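Local coordinates for SusD superfamily protein (Bacteroides thetaiotaomicron VPI-5482, PDB 3HDX) that probably binds polysaccharide at the cell surface as a SusD-like outer-membrane lipoprotein, serving carbohydrate uptake in this gut bacterium, at residues K160-L164 and A199-L203; I167-Y172 and F194-Y200. One frame throughout, in Å; residues are numbered along the deposited sequence. Where two conformers were deposited one is given.

Contact 1 of 2, residues K160-L164 and A199-L203; sequences KAELL and AYSVL
Leu163 and Leu203 pack against each other at the middle of this contact. Leu163 CB lies 3.9 Å from Leu203 CG. The tight part is buried and wholly apolar. Leu163 CG is anti to the carbonyl carbon (chi1 -75°), and from there its two methyls spread over different residues of 199-203. CD1 goes to Val202, where it meets CG1 at 3.5 Å, the two side chains crossing at about a right angle. CD2 goes to Ala199 and stops 4.0 Å from its CB. Ala199 offers only a methyl at this position, and the CA atoms of Leu163 and Ala199 are 5.9 Å apart. Helix 104-129 also packs on this layer. Its Ala116 and Ala119 touch Leu163, and its Phe120 and Phe123 touch Val202.

The two segments belong to helices 152-169 and 196-209, which run antiparallel at 157° with local axes 9.6 Å apart. The chain passes from one to the other through a long connection. Such antiparallel helix packing is in keeping with the TPR-like helical fold of SusD proteins. No hydrogen bond joins the segments.

The contrast at the other side is one of burial. Leu164 is the exposed residue, yet its CD2 meets Leu203 CD1 at 3.6 Å, again crossing at about a right angle. Tyr219 of helix 213-226 touches both leucines. Toward the start of 160-164, Leu203 CD2 rests on the Lys160 backbone, 3.7 Å from Lys160 O. That oxygen already accepts the helical bond from Leu164 N. The Lys160 side chain makes only a slight contact, through CB and CG, each 3.9 Å from Leu203 CD2. In the conformer given, its chain leads away and NZ bonds to Gln210 OE1.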
# COMPACT_ATOMS: atom_id res chain seq x y z
N LYS A 160 -9.26 -4.27 12.84
CA LYS A 160 -10.58 -3.75 12.40
C LYS A 160 -11.24 -2.93 13.52
O LYS A 160 -11.73 -1.84 13.28
CB LYS A 160 -11.52 -4.88 11.94
CG LYS A 160 -11.18 -5.48 10.56
CD LYS A 160 -12.19 -6.54 10.10
CE LYS A 160 -12.10 -7.82 10.95
NZ LYS A 160 -13.09 -8.91 10.60
N ALA A 161 -11.23 -3.47 14.74
CA ALA A 161 -11.87 -2.79 15.87
C ALA A 161 -11.15 -1.49 16.19
O ALA A 161 -11.79 -0.46 16.46
CB ALA A 161 -11.96 -3.71 17.10
N GLU A 162 -9.82 -1.52 16.10
CA GLU A 162 -9.04 -0.31 16.33
C GLU A 162 -9.33 0.77 15.30
O GLU A 162 -9.43 1.94 15.66
CB GLU A 162 -7.54 -0.62 16.32
CG GLU A 162 -7.08 -1.48 17.49
CD GLU A 162 -6.98 -0.69 18.75
OE1 GLU A 162 -6.30 0.38 18.78
OE2 GLU A 162 -7.62 -1.14 19.75
N LEU A 163 -9.46 0.37 14.04
CA LEU A 163 -9.74 1.33 12.95
C LEU A 163 -11.13 1.93 13.12
O LEU A 163 -11.33 3.15 12.96
CB LEU A 163 -9.59 0.67 11.58
CG LEU A 163 -8.14 0.46 11.17
CD1 LEU A 163 -8.00 -0.69 10.14
CD2 LEU A 163 -7.43 1.76 10.68
N LEU A 164 -12.11 1.10 13.45
CA LEU A 164 -13.50 1.62 13.68
C LEU A 164 -13.53 2.62 14.84
O LEU A 164 -14.20 3.65 14.78
CB LEU A 164 -14.51 0.47 13.84
CG LEU A 164 -14.83 -0.21 12.52
CD1 LEU A 164 -15.48 -1.54 12.80
CD2 LEU A 164 -15.75 0.67 11.63
N ALA A 199 -8.52 5.48 7.02
CA ALA A 199 -8.90 4.35 7.92
C ALA A 199 -9.90 3.41 7.26
O ALA A 199 -9.76 2.19 7.32
CB ALA A 199 -9.44 4.88 9.26
N TYR A 200 -10.92 3.99 6.62
CA TYR A 200 -11.88 3.16 5.86
C TYR A 200 -11.21 2.32 4.77
O TYR A 200 -11.65 1.20 4.52
CB TYR A 200 -13.05 3.98 5.29
CG TYR A 200 -14.17 4.28 6.26
CD1 TYR A 200 -15.02 3.27 6.68
CD2 TYR A 200 -14.37 5.55 6.77
CE1 TYR A 200 -16.07 3.53 7.56
CE2 TYR A 200 -15.45 5.83 7.62
CZ TYR A 200 -16.27 4.83 8.03
OH TYR A 200 -17.31 5.06 8.89
N SER A 201 -10.17 2.86 4.15
CA SER A 201 -9.46 2.14 3.08
C SER A 201 -8.76 0.91 3.63
O SER A 201 -8.75 -0.13 2.97
CB SER A 201 -8.49 3.05 2.29
OG SER A 201 -7.27 3.29 2.96
N VAL A 202 -8.19 1.04 4.84
CA VAL A 202 -7.54 -0.10 5.48
C VAL A 202 -8.62 -1.14 5.80
O VAL A 202 -8.40 -2.33 5.61
CB VAL A 202 -6.66 0.31 6.70
CG1 VAL A 202 -5.96 -0.92 7.29
CG2 VAL A 202 -5.65 1.38 6.30
N LEU A 203 -9.75 -0.70 6.38
CA LEU A 203 -10.89 -1.62 6.66
C LEU A 203 -11.32 -2.36 5.41
O LEU A 203 -11.47 -3.58 5.43
CB LEU A 203 -12.10 -0.90 7.28
CG LEU A 203 -11.98 -0.53 8.75
CD1 LEU A 203 -13.16 0.35 9.10
CD2 LEU A 203 -12.01 -1.79 9.61

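Contact 2 of 2, residues I167-Y172 and F194-Y200; sequences IEDLPY and FNKLSAY
Lys196 reaches across to Ile167 and Leu170, at the last part of helix 152-169 and just beyond it. Its own helix starts with a capping box formed by Asn195 and Ser198. Asn195 is the N-cap. Its OD1 accepts from Ser198 N at 3.0 Å, with the donor lying above the carbonyl plane, and takes a weak second bond from Leu197 N. In return Asn195 N donates to Ser198 OG.

Three hydrogen bonds cross the contact, all from Lys196. The ammonium group holds two backbone carbonyls, with NZ 2.9 Å from Ile167 O and 2.7 Å from Leu170 O. Both are met nearly end-on, the Ile167 carbonyl at a C=O...N angle of 167°. The chain gets there by folding at its last two torsions, with chi3 at -64°. Its positive charge is probably eased by the two carbonyl oxygens. The backbone N of Lys196 donates to Pro171 O at 2.9 Å. With an alanine here the ammonium donor and the aliphatic chain are gone, which would probably leave the Ile167 and Leu170 carbonyls short of a partner and the Tyr172 ring freer to turn.

Apolar contacts gather on buried Ala199. Leu170 CD1 touches Ala199 CB. Ile167 CG1 is close-packed on the same CB at 3.5 Å, tighter than usual for carbons. Ile167 CG2 sits beside Tyr200 OH and CE2.

Two CH-pi contacts complete the account. Lys196 CE lies over one face of the Tyr172 ring, offset toward the rim, 4.0 Å from the centroid. Leu197 meets this ring at its edge. Phe222 and His226 of helix 213-226 also touch Tyr172. In the second, Ile167 CD1 stands over the centre of the Tyr200 ring, 3.6 Å from the centroid and 1° off the ring normal.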
# COMPACT_ATOMS: atom_id res chain seq x y z
N ILE A 167 -11.85 5.91 13.63
CA ILE A 167 -12.76 6.61 12.69
C ILE A 167 -13.69 7.58 13.44
O ILE A 167 -14.05 8.61 12.91
CB ILE A 167 -13.55 5.57 11.82
CG1 ILE A 167 -12.60 5.08 10.70
CG2 ILE A 167 -14.89 6.16 11.27
CD1 ILE A 167 -13.06 3.79 9.99
N GLU A 168 -14.06 7.25 14.68
CA GLU A 168 -14.94 8.15 15.45
C GLU A 168 -14.29 9.53 15.65
O GLU A 168 -15.01 10.54 15.72
CB GLU A 168 -15.40 7.48 16.75
CG GLU A 168 -16.36 6.34 16.44
CD GLU A 168 -17.58 6.84 15.65
OE1 GLU A 168 -18.42 7.56 16.27
OE2 GLU A 168 -17.69 6.56 14.41
N ASP A 169 -12.96 9.58 15.71
CA ASP A 169 -12.21 10.83 15.93
C ASP A 169 -11.38 11.36 14.77
O ASP A 169 -10.95 12.51 14.82
CB ASP A 169 -11.32 10.71 17.18
CG ASP A 169 -12.12 10.61 18.46
OD1 ASP A 169 -13.12 11.32 18.59
OD2 ASP A 169 -11.71 9.84 19.36
N LEU A 170 -11.19 10.58 13.70
CA LEU A 170 -10.43 11.05 12.55
C LEU A 170 -11.31 11.96 11.70
O LEU A 170 -12.41 11.53 11.31
CB LEU A 170 -9.96 9.91 11.65
CG LEU A 170 -8.86 9.00 12.19
CD1 LEU A 170 -8.84 7.67 11.35
CD2 LEU A 170 -7.51 9.74 12.22
N PRO A 171 -10.85 13.19 11.45
CA PRO A 171 -11.60 14.06 10.56
C PRO A 171 -11.29 13.75 9.09
O PRO A 171 -10.38 12.97 8.77
CB PRO A 171 -11.10 15.45 10.96
CG PRO A 171 -9.62 15.20 11.19
CD PRO A 171 -9.57 13.81 11.84
N TYR A 172 -12.09 14.32 8.20
CA TYR A 172 -11.81 14.30 6.75
C TYR A 172 -10.61 15.22 6.45
O TYR A 172 -9.71 14.83 5.70
CB TYR A 172 -13.01 14.69 5.93
CG TYR A 172 -14.12 13.69 6.02
CD1 TYR A 172 -13.97 12.42 5.47
CD2 TYR A 172 -15.36 13.99 6.59
CE1 TYR A 172 -14.97 11.49 5.52
CE2 TYR A 172 -16.37 13.05 6.63
CZ TYR A 172 -16.18 11.78 6.08
OH TYR A 172 -17.18 10.83 6.11
N PHE A 194 -3.15 10.92 7.97
CA PHE A 194 -4.11 9.84 7.90
C PHE A 194 -5.49 10.47 8.21
O PHE A 194 -5.66 11.08 9.28
CB PHE A 194 -3.69 8.81 8.95
CG PHE A 194 -4.19 7.44 8.71
CD1 PHE A 194 -5.44 7.07 9.14
CD2 PHE A 194 -3.35 6.46 8.18
CE1 PHE A 194 -5.90 5.81 8.94
CE2 PHE A 194 -3.82 5.16 8.01
CZ PHE A 194 -5.09 4.85 8.41
N ASN A 195 -6.44 10.35 7.29
CA ASN A 195 -7.76 10.94 7.48
C ASN A 195 -8.79 9.84 7.66
O ASN A 195 -8.48 8.63 7.63
CB ASN A 195 -8.06 11.90 6.30
CG ASN A 195 -8.16 11.19 4.95
OD1 ASN A 195 -8.99 10.30 4.79
ND2 ASN A 195 -7.32 11.59 3.99
N LYS A 196 -10.05 10.23 7.84
CA LYS A 196 -11.10 9.25 8.11
C LYS A 196 -11.19 8.20 6.99
O LYS A 196 -11.38 6.99 7.26
CB LYS A 196 -12.44 9.91 8.30
CG LYS A 196 -13.51 9.04 8.94
CD LYS A 196 -14.92 9.63 8.86
CE LYS A 196 -15.16 10.93 9.60
NZ LYS A 196 -14.95 10.74 11.09
N LEU A 197 -11.08 8.66 5.73
CA LEU A 197 -11.14 7.74 4.58
C LEU A 197 -9.91 6.84 4.47
O LEU A 197 -10.02 5.68 4.02
CB LEU A 197 -11.48 8.44 3.28
CG LEU A 197 -12.82 9.19 3.30
CD1 LEU A 197 -13.15 9.76 1.86
CD2 LEU A 197 -13.98 8.25 3.83
N SER A 198 -8.75 7.35 4.92
CA SER A 198 -7.55 6.49 5.01
C SER A 198 -7.89 5.25 5.86
O SER A 198 -7.62 4.11 5.48
CB SER A 198 -6.39 7.24 5.67
OG SER A 198 -6.17 8.51 5.08
N ALA A 199 -8.52 5.48 7.02
CA ALA A 199 -8.90 4.35 7.92
C ALA A 199 -9.90 3.41 7.26
O ALA A 199 -9.76 2.19 7.32
CB ALA A 199 -9.44 4.88 9.26
N TYR A 200 -10.92 3.99 6.62
CA TYR A 200 -11.88 3.16 5.86
C TYR A 200 -11.21 2.32 4.77
O TYR A 200 -11.65 1.20 4.52
CB TYR A 200 -13.05 3.98 5.29
CG TYR A 200 -14.17 4.28 6.26
CD1 TYR A 200 -15.02 3.27 6.68
CD2 TYR A 200 -14.37 5.55 6.77
CE1 TYR A 200 -16.07 3.53 7.56
CE2 TYR A 200 -15.45 5.83 7.62
CZ TYR A 200 -16.27 4.83 8.03
OH TYR A 200 -17.31 5.06 8.89

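Contacts 1 and 2 follow one another along the same helix pair, 152-169 and 196-209, with centres 9 Å apart. Ala199 and Tyr200 belong to both. The apolar layer runs on between them: Leu203 CD1 of contact 1 touches Ile167 CD1 of contact 2 at 3.5 Å. Contact 1 has no hydrogen bond between the helices, whereas contact 2 adds three near the start of helix 196-209. A bound 1,2-ethanediol lies about 3 Å from the Tyr200 side chain, and one lies about 6 Å from that of Leu164. It is probably from the crystallisation liquor, though such molecules often mark pockets.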